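Local coordinates for protein congerin II (Conger myriaster, PDB 1IS3) that binds beta-galactosides such as lactose as a homodimeric galectin whose physiological role is not yet known, at residues R3-N8 with F118-L123; S37-A42 with N61-N66; F92-F97 with R112-A117. All coordinates share one frame; numbering follows the deposited sequence.

Interaction 1. Residues R3-N8 with F118-L123; sequences RAEVRN and FNLIYL. With MES (2-(N-morpholino)-ethanesulfonic acid), chain C.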
# COMPACT_ATOMS: atom_id res chain seq x y z
N ARG A 3 12.11 -1.55 -1.85
CA ARG A 3 11.09 -2.00 -2.78
C ARG A 3 9.77 -1.32 -2.39
O ARG A 3 9.60 -0.76 -1.29
CB ARG A 3 10.98 -3.52 -2.70
CG ARG A 3 10.51 -4.01 -1.37
CD ARG A 3 10.62 -5.49 -1.29
NE ARG A 3 10.29 -5.77 0.07
CZ ARG A 3 11.21 -5.91 1.03
NH1 ARG A 3 10.76 -6.13 2.25
NH2 ARG A 3 12.53 -5.92 0.83
N ALA A 4 8.86 -1.40 -3.33
CA ALA A 4 7.58 -0.80 -3.16
C ALA A 4 6.76 -1.92 -2.56
O ALA A 4 6.70 -3.03 -3.09
CB ALA A 4 7.07 -0.39 -4.53
N GLU A 5 6.11 -1.69 -1.43
CA GLU A 5 5.29 -2.73 -0.81
C GLU A 5 4.04 -2.19 -0.10
O GLU A 5 3.96 -1.00 0.28
CB GLU A 5 6.16 -3.52 0.16
CG GLU A 5 6.75 -2.81 1.34
CD GLU A 5 7.89 -3.58 2.01
OE1 GLU A 5 8.60 -2.93 2.77
OE2 GLU A 5 8.10 -4.77 1.78
N VAL A 6 3.04 -3.07 0.00
CA VAL A 6 1.80 -2.78 0.72
C VAL A 6 1.83 -3.92 1.73
O VAL A 6 1.83 -5.10 1.32
CB VAL A 6 0.57 -2.87 -0.23
CG1 VAL A 6 -0.68 -2.63 0.61
CG2 VAL A 6 0.66 -1.87 -1.40
N ARG A 7 1.86 -3.65 3.02
CA ARG A 7 2.05 -4.64 4.05
C ARG A 7 0.98 -4.49 5.11
O ARG A 7 0.65 -3.40 5.57
CB ARG A 7 3.45 -4.44 4.66
CG ARG A 7 3.77 -5.40 5.78
CD ARG A 7 5.13 -4.99 6.36
NE ARG A 7 6.24 -5.17 5.42
CZ ARG A 7 6.86 -6.36 5.26
NH1 ARG A 7 6.49 -7.44 5.97
NH2 ARG A 7 7.86 -6.51 4.36
N ASN A 8 0.43 -5.64 5.47
CA ASN A 8 -0.57 -5.81 6.53
C ASN A 8 -1.89 -5.11 6.28
O ASN A 8 -2.64 -4.74 7.20
CB ASN A 8 0.04 -5.37 7.91
CG ASN A 8 1.17 -6.31 8.35
OD1 ASN A 8 2.20 -5.95 8.95
ND2 ASN A 8 1.04 -7.60 8.16
N PHE A 118 -3.65 -12.59 1.93
CA PHE A 118 -2.19 -12.40 1.82
C PHE A 118 -1.88 -11.08 2.48
O PHE A 118 -2.61 -10.11 2.25
CB PHE A 118 -1.73 -12.32 0.35
CG PHE A 118 -2.05 -13.60 -0.38
CD1 PHE A 118 -1.29 -14.76 -0.14
CD2 PHE A 118 -3.14 -13.64 -1.25
CE1 PHE A 118 -1.65 -15.96 -0.76
CE2 PHE A 118 -3.49 -14.85 -1.86
CZ PHE A 118 -2.75 -16.00 -1.61
N ASN A 119 -0.80 -11.04 3.26
CA ASN A 119 -0.44 -9.80 3.92
C ASN A 119 0.70 -9.00 3.33
O ASN A 119 1.11 -7.98 3.92
CB ASN A 119 -0.15 -10.09 5.40
CG ASN A 119 -1.46 -10.02 6.21
OD1 ASN A 119 -2.59 -10.09 5.73
ND2 ASN A 119 -1.37 -9.94 7.52
N LEU A 120 1.22 -9.38 2.17
CA LEU A 120 2.31 -8.62 1.56
C LEU A 120 2.18 -8.61 0.03
O LEU A 120 1.99 -9.67 -0.59
CB LEU A 120 3.67 -9.24 1.94
CG LEU A 120 4.92 -8.57 1.33
CD1 LEU A 120 5.03 -7.16 1.87
CD2 LEU A 120 6.18 -9.33 1.66
N ILE A 121 2.23 -7.44 -0.57
CA ILE A 121 2.23 -7.28 -2.00
C ILE A 121 3.48 -6.46 -2.26
O ILE A 121 3.63 -5.43 -1.59
CB ILE A 121 0.97 -6.54 -2.44
CG1 ILE A 121 -0.26 -7.38 -2.18
CG2 ILE A 121 1.08 -6.20 -3.90
CD1 ILE A 121 -1.34 -6.50 -1.52
N TYR A 122 4.42 -6.81 -3.15
CA TYR A 122 5.54 -5.94 -3.41
C TYR A 122 6.03 -6.10 -4.83
O TYR A 122 5.81 -7.14 -5.48
CB TYR A 122 6.71 -6.20 -2.46
CG TYR A 122 7.51 -7.49 -2.59
CD1 TYR A 122 8.70 -7.50 -3.32
CD2 TYR A 122 7.12 -8.63 -1.89
CE1 TYR A 122 9.51 -8.64 -3.34
CE2 TYR A 122 7.94 -9.77 -1.91
CZ TYR A 122 9.14 -9.78 -2.63
OH TYR A 122 9.96 -10.91 -2.61
N LEU A 123 6.71 -5.06 -5.29
CA LEU A 123 7.35 -5.06 -6.60
C LEU A 123 8.83 -5.09 -6.34
O LEU A 123 9.32 -4.38 -5.45
CB LEU A 123 6.98 -3.77 -7.38
CG LEU A 123 7.57 -3.65 -8.79
CD1 LEU A 123 6.52 -3.37 -9.85
CD2 LEU A 123 8.60 -2.54 -8.72
O1 MES C . 11.93 -13.36 -5.04
C2 MES C . 12.28 -13.32 -3.64
C3 MES C . 13.12 -12.09 -3.34
N4 MES C . 12.39 -11.00 -3.85
C5 MES C . 12.10 -10.93 -5.22
C6 MES C . 11.27 -12.18 -5.53
C7 MES C . 13.14 -9.76 -3.91
C8 MES C . 13.29 -9.24 -2.50
S MES C . 14.02 -7.58 -2.47
O1S MES C . 14.17 -7.39 -1.05
O2S MES C . 12.98 -6.74 -2.96
O3S MES C . 15.23 -7.42 -3.25
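Val6 and Ile121 face each other as a hydrogen-bonded pair of an antiparallel ladder, Val6 N to Ile121 O at 2.9 Å and Ile121 N to Val6 O at 3.0 Å, and strands 4-7 and 120-123 run 174° apart. The bond from Asn8 N to Asn119 O (2.9 Å) extends the pairing to the corner where both chains turn. One face of the ladder is apolar: Ala4, Val6, Ile121 and Leu123 lie on it, and strand 127-134 packs beneath. The other carries charge. Glu5 OE2 is gripped by Arg3 NE at 3.0 Å and by Arg7 NH2 at 3.1 Å, which come to it from opposite faces of the carboxylate, a salt-bridge network in which two guanidinium groups share one oxygen and their positive charges should favour the ionised form of Glu5. Leu120 CD1 lies over a face of the Arg7 guanidinium, 3.8 Å from Arg7 NH2. Arg3, its chain extended from CG to NE, passes over one face of the Tyr122 ring, where its CD comes within 3.4 Å of Tyr122 CD1. A MES molecule, probably from the crystallisation liquor, spans the pair: its N4 bonds to Tyr122 OH at 2.7 Å, and its sulfonate accepts a weak bond from Arg3 NH2. Glu5 to Arg7 also pair with a strand of the second subunit, a continuous intersubunit sheet characteristic of the galectin jelly-roll dimer.

Interaction 2. Residues S37-A42 with N61-N66; sequences STDSIA and NSLVHN. With GAL (beta-D-galactopyranose), chain B.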
# COMPACT_ATOMS: atom_id res chain seq x y z
N SER A 37 5.89 -12.91 2.85
CA SER A 37 7.16 -12.31 3.17
C SER A 37 8.01 -12.39 1.89
O SER A 37 7.60 -12.99 0.90
CB SER A 37 7.83 -13.12 4.32
OG SER A 37 8.29 -14.42 3.92
N THR A 38 9.23 -11.85 1.87
CA THR A 38 10.08 -11.98 0.70
C THR A 38 10.60 -13.41 0.51
O THR A 38 11.34 -13.64 -0.47
CB THR A 38 11.27 -10.96 0.78
OG1 THR A 38 12.01 -11.34 1.93
CG2 THR A 38 10.84 -9.47 0.77
N ASP A 39 10.30 -14.35 1.44
CA ASP A 39 10.70 -15.74 1.31
C ASP A 39 9.48 -16.68 1.30
O ASP A 39 9.62 -17.90 1.42
CB ASP A 39 11.64 -16.17 2.47
CG ASP A 39 12.47 -17.41 2.14
OD1 ASP A 39 12.57 -18.31 2.98
OD2 ASP A 39 12.98 -17.48 1.03
N SER A 40 8.26 -16.14 1.16
CA SER A 40 7.07 -16.94 1.18
C SER A 40 6.13 -16.23 0.21
O SER A 40 5.49 -15.23 0.59
CB SER A 40 6.53 -16.95 2.59
OG SER A 40 5.36 -17.75 2.59
N ILE A 41 6.09 -16.64 -1.07
CA ILE A 41 5.35 -15.90 -2.11
C ILE A 41 4.42 -16.89 -2.79
O ILE A 41 4.87 -17.91 -3.35
CB ILE A 41 6.35 -15.28 -3.17
CG1 ILE A 41 7.32 -14.30 -2.49
CG2 ILE A 41 5.57 -14.53 -4.24
CD1 ILE A 41 8.49 -13.89 -3.39
N ALA A 42 3.14 -16.61 -2.72
CA ALA A 42 2.14 -17.48 -3.34
C ALA A 42 2.04 -17.25 -4.87
O ALA A 42 1.77 -18.18 -5.66
CB ALA A 42 0.77 -17.23 -2.71
N ASN A 61 5.49 -18.32 -10.66
CA ASN A 61 5.87 -19.39 -9.75
C ASN A 61 5.53 -19.06 -8.30
O ASN A 61 5.05 -17.96 -8.02
CB ASN A 61 7.38 -19.66 -9.90
CG ASN A 61 7.83 -21.10 -9.59
OD1 ASN A 61 7.11 -21.89 -9.01
ND2 ASN A 61 9.05 -21.48 -9.92
N SER A 62 5.69 -20.01 -7.38
CA SER A 62 5.53 -19.78 -5.97
C SER A 62 6.86 -20.14 -5.32
O SER A 62 7.65 -20.98 -5.82
CB SER A 62 4.39 -20.66 -5.47
OG SER A 62 4.69 -22.02 -5.75
N LEU A 63 7.10 -19.49 -4.18
CA LEU A 63 8.30 -19.63 -3.40
C LEU A 63 7.86 -20.06 -2.02
O LEU A 63 7.02 -19.38 -1.41
CB LEU A 63 9.04 -18.31 -3.30
CG LEU A 63 10.30 -18.25 -2.45
CD1 LEU A 63 11.39 -19.12 -3.03
CD2 LEU A 63 10.82 -16.84 -2.46
N VAL A 64 8.41 -21.18 -1.55
CA VAL A 64 8.08 -21.72 -0.23
C VAL A 64 9.22 -21.41 0.74
O VAL A 64 10.40 -21.62 0.41
CB VAL A 64 7.84 -23.25 -0.35
CG1 VAL A 64 7.61 -23.91 1.03
CG2 VAL A 64 6.58 -23.45 -1.21
N HIS A 65 8.88 -20.91 1.92
CA HIS A 65 9.86 -20.48 2.89
C HIS A 65 10.81 -21.61 3.28
O HIS A 65 10.37 -22.73 3.56
CB HIS A 65 9.10 -19.92 4.11
CG HIS A 65 10.06 -19.48 5.20
ND1 HIS A 65 10.98 -18.51 5.15
CD2 HIS A 65 10.19 -20.12 6.41
CE1 HIS A 65 11.68 -18.55 6.27
NE2 HIS A 65 11.20 -19.52 7.01
N ASN A 66 12.10 -21.34 3.25
CA ASN A 66 13.16 -22.30 3.55
C ASN A 66 13.11 -23.53 2.66
O ASN A 66 13.73 -24.54 2.98
CB ASN A 66 13.09 -22.73 5.02
CG ASN A 66 14.42 -23.20 5.61
OD1 ASN A 66 14.45 -24.02 6.56
ND2 ASN A 66 15.57 -22.69 5.15
C1 GAL B . 14.48 -18.12 -11.30
C2 GAL B . 14.85 -16.73 -10.78
C3 GAL B . 13.98 -16.35 -9.59
C4 GAL B . 12.50 -16.52 -9.94
C5 GAL B . 12.26 -17.93 -10.45
C6 GAL B . 10.83 -18.17 -10.86
O2 GAL B . 16.21 -16.71 -10.40
O3 GAL B . 14.24 -15.01 -9.22
O4 GAL B . 12.11 -15.58 -10.94
O5 GAL B . 13.08 -18.20 -11.60
O6 GAL B . 10.64 -19.52 -11.24
O HOH W 1 12.74 -20.19 0.27
O HOH W 2 6.11 -20.46 2.60
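Thr38 meets Leu63 through its backbone, its O lying 3.8 Å from Leu63 CD2, within the type I turn Ser37 to Ser40, where Ser37 OG accepts from Asp39 N, two residues on, in an ST turn. With CG of Asp39 anti to the backbone N (chi1 -159°), the Asp39 and His65 side chains cross at about a right angle, carboxylate and ring planes 85° apart. Asp39 OD1 accepts from Asn66 N at 3.1 Å, on the syn side but tilted out of the carboxylate plane, and more weakly from His65 ND1 at 2.7 Å, where the N-H is poorly aimed (117°). Ser40 OG, bonded to Glu36, also accepts from a water that accepts from the backbone N of His65. Ile41 is the one bridge residue: its N reaches Leu63 O and its O receives Leu63 N, both at 2.9 Å, while Ile41 CD1 touches Leu63 CD2. At the corner, Ala42 O lies 3.6 Å from Ser62 CB. One residue before Ser62, Asn61, its amide fixed by Gln70 and Arg112, is among several residues binding galactose, ND2 donating to O6 at 2.8 Å. The hairpin's open end is thus held by polar and water-mediated contacts toward solvent, and by backbone pairing and Leu63 packing further in.

Interaction 3. Residues F92-F97 with R112-A117; sequences FDTHTF and RNKDAA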
# COMPACT_ATOMS: atom_id res chain seq x y z
N PHE A 92 -8.46 -13.35 -6.90
CA PHE A 92 -8.22 -14.77 -6.74
C PHE A 92 -9.34 -15.43 -5.98
O PHE A 92 -10.13 -14.75 -5.29
CB PHE A 92 -6.88 -15.00 -5.99
CG PHE A 92 -6.83 -14.52 -4.54
CD1 PHE A 92 -6.47 -13.20 -4.26
CD2 PHE A 92 -7.17 -15.39 -3.49
CE1 PHE A 92 -6.46 -12.76 -2.93
CE2 PHE A 92 -7.15 -14.94 -2.16
CZ PHE A 92 -6.80 -13.63 -1.89
N ASP A 93 -9.48 -16.74 -6.19
CA ASP A 93 -10.34 -17.49 -5.29
C ASP A 93 -9.46 -18.56 -4.68
O ASP A 93 -8.24 -18.51 -4.89
CB ASP A 93 -11.52 -18.10 -6.03
CG ASP A 93 -11.23 -18.98 -7.23
OD1 ASP A 93 -12.12 -19.05 -8.07
OD2 ASP A 93 -10.15 -19.57 -7.33
N THR A 94 -9.99 -19.61 -4.02
CA THR A 94 -9.06 -20.57 -3.39
C THR A 94 -8.31 -21.47 -4.33
O THR A 94 -7.39 -22.17 -3.94
CB THR A 94 -9.71 -21.51 -2.37
OG1 THR A 94 -10.85 -22.07 -3.01
CG2 THR A 94 -9.94 -20.78 -1.04
N HIS A 95 -8.72 -21.46 -5.59
CA HIS A 95 -8.06 -22.30 -6.57
C HIS A 95 -7.19 -21.63 -7.61
O HIS A 95 -6.26 -22.26 -8.12
CB HIS A 95 -9.09 -23.11 -7.34
CG HIS A 95 -9.74 -24.11 -6.41
ND1 HIS A 95 -10.98 -24.10 -5.92
CD2 HIS A 95 -9.06 -25.16 -5.85
CE1 HIS A 95 -11.06 -25.11 -5.07
NE2 HIS A 95 -9.90 -25.73 -5.04
N THR A 96 -7.45 -20.34 -7.88
CA THR A 96 -6.86 -19.68 -9.04
C THR A 96 -6.56 -18.21 -8.79
O THR A 96 -7.46 -17.54 -8.26
CB THR A 96 -7.84 -19.75 -10.26
OG1 THR A 96 -8.23 -21.11 -10.39
CG2 THR A 96 -7.24 -19.20 -11.55
N PHE A 97 -5.39 -17.72 -9.21
CA PHE A 97 -5.12 -16.28 -9.35
C PHE A 97 -5.50 -15.87 -10.77
O PHE A 97 -5.10 -16.50 -11.74
CB PHE A 97 -3.66 -15.88 -9.17
CG PHE A 97 -3.21 -15.99 -7.71
CD1 PHE A 97 -3.29 -14.87 -6.89
CD2 PHE A 97 -2.69 -17.19 -7.22
CE1 PHE A 97 -2.86 -14.94 -5.57
CE2 PHE A 97 -2.25 -17.26 -5.90
CZ PHE A 97 -2.34 -16.13 -5.08
N ARG A 112 -1.76 -22.48 -5.21
CA ARG A 112 -1.21 -23.75 -4.76
C ARG A 112 -1.38 -24.07 -3.29
O ARG A 112 -1.56 -25.23 -2.91
CB ARG A 112 0.27 -23.78 -5.11
CG ARG A 112 0.45 -23.84 -6.63
CD ARG A 112 1.90 -23.69 -7.03
NE ARG A 112 2.09 -23.99 -8.45
CZ ARG A 112 3.19 -23.71 -9.13
NH1 ARG A 112 3.21 -24.04 -10.42
NH2 ARG A 112 4.23 -23.09 -8.58
N ASN A 113 -1.36 -23.09 -2.40
CA ASN A 113 -1.55 -23.41 -1.00
C ASN A 113 -3.00 -23.30 -0.57
O ASN A 113 -3.30 -23.58 0.59
CB ASN A 113 -0.78 -22.49 -0.08
CG ASN A 113 0.64 -22.18 -0.48
OD1 ASN A 113 1.07 -21.07 -0.13
ND2 ASN A 113 1.39 -22.96 -1.26
N LYS A 114 -3.92 -22.91 -1.45
CA LYS A 114 -5.34 -22.71 -1.16
C LYS A 114 -5.54 -21.60 -0.11
O LYS A 114 -6.44 -21.65 0.73
CB LYS A 114 -5.97 -24.05 -0.69
CG LYS A 114 -5.95 -25.21 -1.69
CD LYS A 114 -7.17 -25.12 -2.58
CE LYS A 114 -8.52 -25.33 -1.84
NZ LYS A 114 -8.74 -26.65 -1.24
N ASP A 115 -4.67 -20.58 -0.13
CA ASP A 115 -4.75 -19.45 0.80
C ASP A 115 -5.94 -18.53 0.54
O ASP A 115 -6.36 -18.33 -0.60
CB ASP A 115 -3.48 -18.61 0.73
CG ASP A 115 -2.24 -19.30 1.30
OD1 ASP A 115 -1.19 -19.28 0.66
OD2 ASP A 115 -2.32 -19.84 2.38
N ALA A 116 -6.48 -17.90 1.58
CA ALA A 116 -7.61 -17.02 1.40
C ALA A 116 -7.33 -15.54 1.65
O ALA A 116 -8.18 -14.68 1.42
CB ALA A 116 -8.76 -17.46 2.32
N ALA A 117 -6.12 -15.22 2.12
CA ALA A 117 -5.72 -13.84 2.40
C ALA A 117 -4.20 -13.76 2.31
O ALA A 117 -3.52 -14.77 2.62
CB ALA A 117 -6.14 -13.43 3.81
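Thr94 and Lys114 come closest, their side chains crossing obliquely, where a tight reversal and a loop of the galectin beta sandwich meet: the reversal joins strands 85-92 and 96-100, and the loop leaves strand 106-110 for strand 117-125. The contact is made at the surface and rests on packing and on weak C-H contacts to carbonyl oxygens.

The aliphatic contacts belong to Lys114. Its chain is bent at chi2, chi3 and chi4, which curls the methylenes over the opposing turn. Lys114 CD settles 3.3 Å from Thr94 O, and Lys114 CE lies 4.0 Å from Thr94 CB. The imidazole of His95 runs alongside the same chain, pointing the same way. The backbones approach too: Lys114 CA directs its hydrogen at Thr94 O, 3.5 Å away and nearly straight, at 164°.

The aromatic contacts belong to Phe92. Its CG sits between the backbone N and the carbonyl carbon (chi1 65°), and the ring reaches the loop with its far edge. Ala116 O lies near the ring plane, 3.7 Å from Phe92 CZ, so the partly positive ring hydrogens face a carbonyl oxygen. Beyond the contact, Phe92 meets Phe11 and Phe118 edge-to-face, which joins this turn to the aromatic core between the sheets.

Polar bonds within 92-97 fix the shape of the turn that receives the lysine. Asp93 N bonds to Thr96 O, closing the backbone, while the Asp93 side chain folds back as an Asx turn. Asp93 OD2 takes both N-H groups, His95 N from above the carboxylate plane and Thr96 N nearly head-on to the C-O bond, each at 2.9 Å.

From the N terminus, strand 4-7 waits for strand 117-125, so interaction 1 closes by far the longest loop, and interactions 2 and 3 both fall within it. Interaction 2 closes first, as the hairpin of strands 40-48 and 57-64; interaction 3 follows in series, joining a turn of the five-stranded sheet to the loop entering strand 117-125. None cross. All three meet in space: Tyr122 of interaction 1 packs on Ile41 and Thr38 of interaction 2, and Phe118 packs on Ala42, Phe92 and Phe97, between the two sheets. Arg112 of interaction 3 probably bonds to Ser62 and Asn61, linking its loop to a strand that contributes Asn61 to the galactose site.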